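Long-range contacts in peptidase M14 domain-containing protein (Shewanella amazonensis, PDB 2QVP), which probably acts as a zinc-dependent metallocarboxypeptidase-like hydrolase of the M14 peptidase family, although its substrate has not been established: residues Gln25-Leu30 and Leu105-Pro110; Val179-Pro184 and Val240-Glu245. All blocks are in the same frame, centred on the assembly; numbering follows the deposited sequence.

Contact 1. Residues Gln25-Leu30 and Leu105-Pro110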
ATOM      1  N   GLN A  25      -5.696   4.747 -17.633  1.00 15.49           N
ATOM      2  CA  GLN A  25      -7.107   4.965 -17.999  1.00 14.61           C
ATOM      3  C   GLN A  25      -7.956   3.733 -17.663  1.00 12.34           C
ATOM      4  O   GLN A  25      -9.067   3.872 -17.121  1.00  8.22           O
ATOM      5  CB  GLN A  25      -7.287   5.341 -19.483  1.00 18.25           C
ATOM      6  CG  GLN A  25      -6.989   6.819 -19.835  1.00 19.57           C
ATOM      7  CD  GLN A  25      -7.625   7.263 -21.188  1.00 27.20           C
ATOM      8  OE1 GLN A  25      -8.164   6.441 -21.952  1.00 39.74           O
ATOM      9  NE2 GLN A  25      -7.573   8.582 -21.468  1.00 42.91           N
ATOM     10  N   ARG A  26      -7.442   2.547 -18.015  1.00 10.22           N
ATOM     11  CA  ARG A  26      -8.064   1.275 -17.684  1.00  8.35           C
ATOM     12  C   ARG A  26      -8.120   1.082 -16.170  1.00  9.04           C
ATOM     13  O   ARG A  26      -9.125   0.579 -15.658  1.00  9.88           O
ATOM     14  CB  ARG A  26      -7.330   0.079 -18.336  1.00  7.85           C
ATOM     15  CG  ARG A  26      -7.888  -1.329 -17.937  1.00 11.11           C
ATOM     16  CD  ARG A  26      -9.342  -1.542 -18.353  1.00 21.81           C
ATOM     17  NE  ARG A  26      -9.454  -1.566 -19.813  1.00 22.43           N
ATOM     18  CZ  ARG A  26      -9.109  -2.595 -20.592  1.00 21.86           C
ATOM     19  NH1 ARG A  26      -8.651  -3.738 -20.084  1.00 25.08           N
ATOM     20  NH2 ARG A  26      -9.243  -2.487 -21.909  1.00 30.79           N
ATOM     21  N   PHE A  27      -7.023   1.416 -15.480  1.00 10.39           N
ATOM     22  CA  PHE A  27      -6.957   1.354 -14.031  1.00  6.54           C
ATOM     23  C   PHE A  27      -8.089   2.148 -13.349  1.00  7.91           C
ATOM     24  O   PHE A  27      -8.854   1.600 -12.543  1.00  9.54           O
ATOM     25  CB  PHE A  27      -5.591   1.837 -13.499  1.00 10.44           C
ATOM     26  CG  PHE A  27      -5.507   1.759 -12.017  1.00  6.97           C
ATOM     27  CD1 PHE A  27      -5.364   0.519 -11.405  1.00  6.05           C
ATOM     28  CD2 PHE A  27      -5.672   2.895 -11.232  1.00 11.82           C
ATOM     29  CE1 PHE A  27      -5.362   0.425 -10.047  1.00 14.33           C
ATOM     30  CE2 PHE A  27      -5.679   2.807  -9.865  1.00 11.33           C
ATOM     31  CZ  PHE A  27      -5.527   1.566  -9.269  1.00  6.68           C
ATOM     32  N   TYR A  28      -8.196   3.442 -13.673  1.00  7.40           N
ATOM     33  CA  TYR A  28      -9.236   4.284 -13.095  1.00  7.81           C
ATOM     34  C   TYR A  28     -10.624   3.841 -13.515  1.00  6.63           C
ATOM     35  O   TYR A  28     -11.522   3.915 -12.718  1.00  7.08           O
ATOM     36  CB  TYR A  28      -9.038   5.756 -13.436  1.00 10.58           C
ATOM     37  CG  TYR A  28      -7.916   6.463 -12.706  1.00  9.79           C
ATOM     38  CD1 TYR A  28      -7.894   6.521 -11.316  1.00 13.48           C
ATOM     39  CD2 TYR A  28      -6.961   7.204 -13.407  1.00 16.30           C
ATOM     40  CE1 TYR A  28      -6.922   7.250 -10.645  1.00 18.94           C
ATOM     41  CE2 TYR A  28      -5.982   7.925 -12.748  1.00 17.87           C
ATOM     42  CZ  TYR A  28      -5.967   7.943 -11.369  1.00 19.85           C
ATOM     43  OH  TYR A  28      -5.013   8.663 -10.703  1.00 18.63           O
ATOM     44  N   SER A  29     -10.795   3.354 -14.741  1.00  7.76           N
ATOM     45  CA  SER A  29     -12.101   2.803 -15.157  1.00  9.19           C
ATOM     46  C   SER A  29     -12.567   1.632 -14.290  1.00  9.75           C
ATOM     47  O   SER A  29     -13.711   1.620 -13.791  1.00  7.49           O
ATOM     48  CB  SER A  29     -12.029   2.338 -16.594  1.00 13.21           C
ATOM     49  OG  SER A  29     -11.926   3.476 -17.419  1.00 19.77           O
ATOM     50  N   LEU A  30     -11.660   0.676 -14.071  1.00  9.12           N
ATOM     51  CA  LEU A  30     -11.984  -0.502 -13.280  1.00 10.76           C
ATOM     52  C   LEU A  30     -12.118  -0.182 -11.785  1.00  8.96           C
ATOM     53  O   LEU A  30     -12.920  -0.809 -11.099  1.00 11.34           O
ATOM     54  CB  LEU A  30     -10.983  -1.636 -13.525  1.00 10.55           C
ATOM     55  CG  LEU A  30     -10.893  -2.113 -14.976  1.00  7.76           C
ATOM     56  CD1 LEU A  30      -9.742  -3.127 -15.143  1.00  8.64           C
ATOM     57  CD2 LEU A  30     -12.217  -2.653 -15.523  1.00  7.75           C
ATOM     58  N   LEU A 105      -5.859   3.954  -0.325  1.00 13.09           N
ATOM     59  CA  LEU A 105      -5.177   4.930  -1.160  1.00 13.93           C
ATOM     60  C   LEU A 105      -4.729   4.048  -2.345  1.00 13.91           C
ATOM     61  O   LEU A 105      -3.640   3.488  -2.314  1.00 12.90           O
ATOM     62  CB  LEU A 105      -3.989   5.593  -0.434  1.00 12.55           C
ATOM     63  CG  LEU A 105      -4.340   6.648   0.621  1.00 10.98           C
ATOM     64  CD1 LEU A 105      -3.179   7.013   1.511  1.00  9.75           C
ATOM     65  CD2 LEU A 105      -4.913   7.935  -0.075  1.00 10.41           C
ATOM     66  N   PRO A 106      -5.590   3.884  -3.363  1.00 14.56           N
ATOM     67  CA  PRO A 106      -5.256   2.926  -4.427  1.00 14.02           C
ATOM     68  C   PRO A 106      -4.026   3.230  -5.308  1.00 13.78           C
ATOM     69  O   PRO A 106      -3.354   2.290  -5.754  1.00 13.31           O
ATOM     70  CB  PRO A 106      -6.553   2.867  -5.250  1.00 12.62           C
ATOM     71  CG  PRO A 106      -7.270   4.067  -4.965  1.00 15.59           C
ATOM     72  CD  PRO A 106      -6.913   4.494  -3.603  1.00 14.55           C
ATOM     73  N   LEU A 107      -3.747   4.516  -5.530  1.00 13.80           N
ATOM     74  CA  LEU A 107      -2.634   4.990  -6.348  1.00 12.06           C
ATOM     75  C   LEU A 107      -2.188   6.392  -5.910  1.00 12.42           C
ATOM     76  O   LEU A 107      -2.874   7.393  -6.141  1.00 13.35           O
ATOM     77  CB  LEU A 107      -3.041   4.998  -7.817  1.00 14.24           C
ATOM     78  CG  LEU A 107      -2.060   5.463  -8.895  1.00 12.11           C
ATOM     79  CD1 LEU A 107      -0.667   4.816  -8.755  1.00 14.67           C
ATOM     80  CD2 LEU A 107      -2.723   5.205 -10.274  1.00 10.85           C
ATOM     81  N   VAL A 108      -1.017   6.455  -5.288  1.00 12.08           N
ATOM     82  CA  VAL A 108      -0.448   7.704  -4.800  1.00 10.30           C
ATOM     83  C   VAL A 108       0.398   8.421  -5.847  1.00 10.43           C
ATOM     84  O   VAL A 108       0.461   9.598  -5.814  1.00 10.27           O
ATOM     85  CB  VAL A 108       0.357   7.454  -3.485  1.00 13.58           C
ATOM     86  CG1 VAL A 108       1.124   8.724  -3.013  1.00 12.59           C
ATOM     87  CG2 VAL A 108      -0.591   6.920  -2.432  1.00 11.31           C
ATOM     88  N   ASN A 109       1.025   7.708  -6.776  1.00  9.22           N
ATOM     89  CA  ASN A 109       1.866   8.305  -7.784  1.00 10.85           C
ATOM     90  C   ASN A 109       1.361   7.957  -9.193  1.00 11.04           C
ATOM     91  O   ASN A 109       1.968   7.130  -9.859  1.00 11.91           O
ATOM     92  CB  ASN A 109       3.292   7.791  -7.549  1.00 10.85           C
ATOM     93  CG  ASN A 109       4.315   8.360  -8.498  1.00  6.62           C
ATOM     94  OD1 ASN A 109       4.071   9.302  -9.249  1.00 12.16           O
ATOM     95  ND2 ASN A 109       5.500   7.769  -8.448  1.00 12.40           N
ATOM     96  N   PRO A 110       0.265   8.599  -9.644  1.00 10.66           N
ATOM     97  CA  PRO A 110      -0.272   8.296 -10.986  1.00 10.64           C
ATOM     98  C   PRO A 110       0.662   8.646 -12.171  1.00 11.92           C
ATOM     99  O   PRO A 110       0.617   7.961 -13.166  1.00 13.85           O
ATOM    100  CB  PRO A 110      -1.537   9.144 -11.048  1.00 10.89           C
ATOM    101  CG  PRO A 110      -1.277  10.287 -10.123  1.00 13.67           C
ATOM    102  CD  PRO A 110      -0.533   9.644  -8.972  1.00 11.91           C
TER
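Phe27 and Tyr28, neighbours on helix 24-38, reach together onto Leu107 and the two prolines near it, in the loop between strand 101-105 and helix 110-115. The CB of Phe27 points at this loop. CG stands opposite the backbone N (chi1 -179°), which carries the ring toward Leu107. Along one side of the ring, CD2 meets CD2 of Leu107 at 3.9 Å. One atom further out, CE2 approaches the same methyl, Leu107 CD2, at 3.8 Å and also has Leu107 CB near it. At the tip, CZ comes to 4.3 Å from Pro106 CB, with the carbonyl oxygen of Pro106 close by. Trp83, edge-to-face, and Phe113 add further rings around Phe27.

Tyr28 takes a different line. Its CB does not aim at the loop, but the ring swings across, and its hydroxyl OH ends 3.5 Å from Pro110 CB. Leu107 CD2 also touches this second ring, lying 4.4 Å from Tyr28 CZ, so that one methyl serves both aromatic side chains. The rings meet each other as well: Phe27 CD2 sits over one face of the Tyr28 ring, toward its rim. The hydroxyl hydrogen-bonds Pro52 O, in strand 51-57, so it can rest against a proline ring without losing its polar partner.

On the far side of the loop, Asn109 caps the start of helix 110-115 through OD1 to the N of Gly112, and its ND2 bonds Phe74 O. Helix 24-38 is therefore held to the loop by van der Waals packing of rings, a leucine and prolines, while hydrogen bonds to Phe74, to Pro52 and to the start of helix 110-115 hold the loop and the tyrosine tip.

Contact 2. Residues Val179-Pro184 and Val240-Glu245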
ATOM      1  N   VAL A 179       8.936  -8.656   3.876  1.00 11.01           N
ATOM      2  CA  VAL A 179       8.074  -7.619   4.415  1.00  9.15           C
ATOM      3  C   VAL A 179       8.833  -6.775   5.438  1.00 11.33           C
ATOM      4  O   VAL A 179       9.806  -7.242   6.075  1.00 10.81           O
ATOM      5  CB  VAL A 179       6.816  -8.212   5.087  1.00  7.90           C
ATOM      6  CG1 VAL A 179       5.876  -8.803   4.054  1.00  5.80           C
ATOM      7  CG2 VAL A 179       7.231  -9.253   6.173  1.00  2.00           C
ATOM      8  N   TYR A 180       8.408  -5.513   5.521  1.00 11.31           N
ATOM      9  CA  TYR A 180       8.823  -4.577   6.536  1.00 12.33           C
ATOM     10  C   TYR A 180       7.632  -4.614   7.450  1.00 13.43           C
ATOM     11  O   TYR A 180       6.516  -4.432   6.965  1.00 12.14           O
ATOM     12  CB  TYR A 180       8.979  -3.136   6.034  1.00 14.04           C
ATOM     13  CG  TYR A 180      10.215  -2.835   5.221  1.00 10.89           C
ATOM     14  CD1 TYR A 180      10.209  -2.999   3.842  1.00  8.71           C
ATOM     15  CD2 TYR A 180      11.396  -2.416   5.832  1.00 18.45           C
ATOM     16  CE1 TYR A 180      11.348  -2.755   3.090  1.00 15.56           C
ATOM     17  CE2 TYR A 180      12.546  -2.150   5.076  1.00 10.79           C
ATOM     18  CZ  TYR A 180      12.512  -2.333   3.717  1.00 11.36           C
ATOM     19  OH  TYR A 180      13.623  -2.050   2.977  1.00 17.31           O
ATOM     20  N   THR A 181       7.822  -4.857   8.741  1.00 13.79           N
ATOM     21  CA  THR A 181       6.682  -4.802   9.659  1.00 13.18           C
ATOM     22  C   THR A 181       6.980  -3.970  10.903  1.00 13.46           C
ATOM     23  O   THR A 181       8.136  -3.748  11.286  1.00 11.99           O
ATOM     24  CB  THR A 181       6.206  -6.213  10.084  1.00 15.25           C
ATOM     25  OG1 THR A 181       7.257  -6.865  10.796  1.00  8.60           O
ATOM     26  CG2 THR A 181       5.787  -7.055   8.871  1.00  7.67           C
ATOM     27  N   PHE A 182       5.896  -3.531  11.521  1.00 12.68           N
ATOM     28  CA  PHE A 182       5.900  -2.737  12.709  1.00 13.16           C
ATOM     29  C   PHE A 182       4.918  -3.351  13.693  1.00 12.23           C
ATOM     30  O   PHE A 182       3.735  -3.490  13.369  1.00 12.60           O
ATOM     31  CB  PHE A 182       5.481  -1.293  12.399  1.00 13.59           C
ATOM     32  CG  PHE A 182       6.386  -0.573  11.416  1.00 13.30           C
ATOM     33  CD1 PHE A 182       6.168  -0.665  10.039  1.00 16.64           C
ATOM     34  CD2 PHE A 182       7.408   0.226  11.872  1.00 17.11           C
ATOM     35  CE1 PHE A 182       7.002  -0.007   9.144  1.00 17.19           C
ATOM     36  CE2 PHE A 182       8.234   0.891  10.995  1.00 18.95           C
ATOM     37  CZ  PHE A 182       8.036   0.789   9.636  1.00 18.53           C
ATOM     38  N   GLU A 183       5.402  -3.750  14.873  1.00 12.73           N
ATOM     39  CA  GLU A 183       4.521  -4.253  15.930  1.00 13.44           C
ATOM     40  C   GLU A 183       5.068  -3.740  17.230  1.00 14.99           C
ATOM     41  O   GLU A 183       6.285  -3.535  17.332  1.00 14.83           O
ATOM     42  CB  GLU A 183       4.455  -5.777  15.991  1.00 15.60           C
ATOM     43  CG  GLU A 183       3.957  -6.493  14.747  1.00 18.53           C
ATOM     44  CD  GLU A 183       3.809  -8.005  14.993  1.00 15.49           C
ATOM     45  OE1 GLU A 183       3.092  -8.361  15.934  1.00 13.85           O
ATOM     46  OE2 GLU A 183       4.367  -8.835  14.231  1.00 13.54           O
ATOM     47  N   PRO A 184       4.196  -3.536  18.243  1.00 15.74           N
ATOM     48  CA  PRO A 184       4.674  -3.055  19.556  1.00 16.58           C
ATOM     49  C   PRO A 184       5.297  -4.173  20.430  1.00 18.27           C
ATOM     50  O   PRO A 184       4.785  -4.484  21.503  1.00 19.28           O
ATOM     51  CB  PRO A 184       3.394  -2.470  20.168  1.00 16.62           C
ATOM     52  CG  PRO A 184       2.321  -3.380  19.619  1.00 17.84           C
ATOM     53  CD  PRO A 184       2.730  -3.702  18.223  1.00 14.34           C
ATOM     54  N   VAL A 240      -0.303  -1.466  14.173  1.00 14.50           N
ATOM     55  CA  VAL A 240       0.675  -2.309  13.515  1.00 12.45           C
ATOM     56  C   VAL A 240       0.847  -1.770  12.116  1.00 13.64           C
ATOM     57  O   VAL A 240       0.019  -0.969  11.650  1.00 11.98           O
ATOM     58  CB  VAL A 240       0.217  -3.789  13.454  1.00 11.72           C
ATOM     59  CG1 VAL A 240       0.242  -4.419  14.842  1.00 10.01           C
ATOM     60  CG2 VAL A 240      -1.162  -3.875  12.811  1.00 11.70           C
ATOM     61  N   GLY A 241       1.926  -2.178  11.450  1.00 11.50           N
ATOM     62  CA  GLY A 241       2.142  -1.726  10.076  1.00 10.57           C
ATOM     63  C   GLY A 241       2.817  -2.772   9.249  1.00 12.22           C
ATOM     64  O   GLY A 241       3.465  -3.654   9.777  1.00  8.64           O
ATOM     65  N   CYS A 242       2.675  -2.662   7.932  1.00 13.65           N
ATOM     66  CA  CYS A 242       3.381  -3.540   7.047  1.00 13.76           C
ATOM     67  C   CYS A 242       3.638  -2.841   5.723  1.00 14.43           C
ATOM     68  O   CYS A 242       2.811  -2.071   5.260  1.00 14.22           O
ATOM     69  CB  CYS A 242       2.598  -4.815   6.796  1.00 15.89           C
ATOM     70  SG  CYS A 242       3.418  -6.003   5.692  1.00 16.07           S
ATOM     71  N   CYS A 243       4.829  -3.051   5.189  1.00 14.65           N
ATOM     72  CA  CYS A 243       5.150  -2.653   3.834  1.00 13.84           C
ATOM     73  C   CYS A 243       5.585  -3.963   3.186  1.00 12.05           C
ATOM     74  O   CYS A 243       6.665  -4.444   3.491  1.00 15.05           O
ATOM     75  CB  CYS A 243       6.219  -1.589   3.787  1.00 12.96           C
ATOM     76  SG  CYS A 243       6.702  -1.164   2.136  1.00 17.73           S
ATOM     77  N   SER A 244       4.690  -4.581   2.400  1.00 11.35           N
ATOM     78  CA  SER A 244       4.947  -5.845   1.694  1.00 12.52           C
ATOM     79  C   SER A 244       5.802  -5.564   0.456  1.00 11.84           C
ATOM     80  O   SER A 244       5.635  -4.526  -0.163  1.00 12.84           O
ATOM     81  CB  SER A 244       3.620  -6.484   1.296  1.00 15.59           C
ATOM     82  OG  SER A 244       2.819  -5.509   0.635  1.00 11.97           O
ATOM     83  N   GLU A 245       6.733  -6.454   0.115  1.00 10.22           N
ATOM     84  CA  GLU A 245       7.622  -6.241  -1.039  1.00  9.26           C
ATOM     85  C   GLU A 245       7.559  -7.423  -2.007  1.00 10.63           C
ATOM     86  O   GLU A 245       8.263  -8.401  -1.832  1.00 10.52           O
ATOM     87  CB  GLU A 245       9.052  -5.995  -0.553  1.00 11.47           C
ATOM     88  CG  GLU A 245       9.226  -4.705   0.261  1.00 15.73           C
ATOM     89  CD  GLU A 245       9.328  -3.450  -0.570  1.00 17.81           C
ATOM     90  OE1 GLU A 245       9.350  -3.494  -1.817  1.00 21.68           O
ATOM     91  OE2 GLU A 245       9.412  -2.389   0.061  1.00 22.28           O
TER
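This antiparallel strand pair lies in the central mixed sheet of the M14-type fold and includes Glu245, the predicted proton donor/acceptor of the active site. Tyr180 and Cys243 form one hydrogen-bonded pair: Tyr180 N gives a nearly straight bond to Cys243 O (2.9 Å, 174°), and Cys243 N returns one to Tyr180 O at 2.8 Å. Phe182 and Gly241 form the next, with Phe182 N lying above the carbonyl plane of Gly241; the Phe182 ring turns its edge to that glycine's backbone.

With CG opposite its carbonyl carbon (chi1 -76°), the Tyr180 ring juts out from its strand, its edge toward Cys243 O and its CE1 3.6 Å from Glu245 OE2. Ring and carboxylate planes stand 69° apart, and Cys243 SG approaches the ring obliquely in a sulfur-aromatic contact. A serine in place of Tyr180 would probably leave the carboxylate of Glu245 without this flanking edge and freer to turn.

Strand 165-171 flanks 241-247 on its other side, with His169 touching Cys243 and Glu245, and strand 220-222 flanks 178-182. Helix 190-200 packs on the face bearing Val179 and Thr181; helix 229-235 packs against Phe182 and Cys243.

Overall arrangement
Contacts 1 and 2 lie on opposite sides of the chain's centre, their own centres 24 Å apart, with no atoms in touch. Both are largely buried, and each involves the same mixed sheet in a different way. Contact 1 fastens an outlying helix to the loop that leaves strand 101-105, and side-chain packing does nearly all the work. Contact 2 lies within the sheet, between adjacent strands, so paired backbone bonds set its spacing and side chains fill in on both faces. The second also carries the predicted catalytic glutamate, whereas the first is plain packing away from the annotated site. In sequence they follow one another without interleaving.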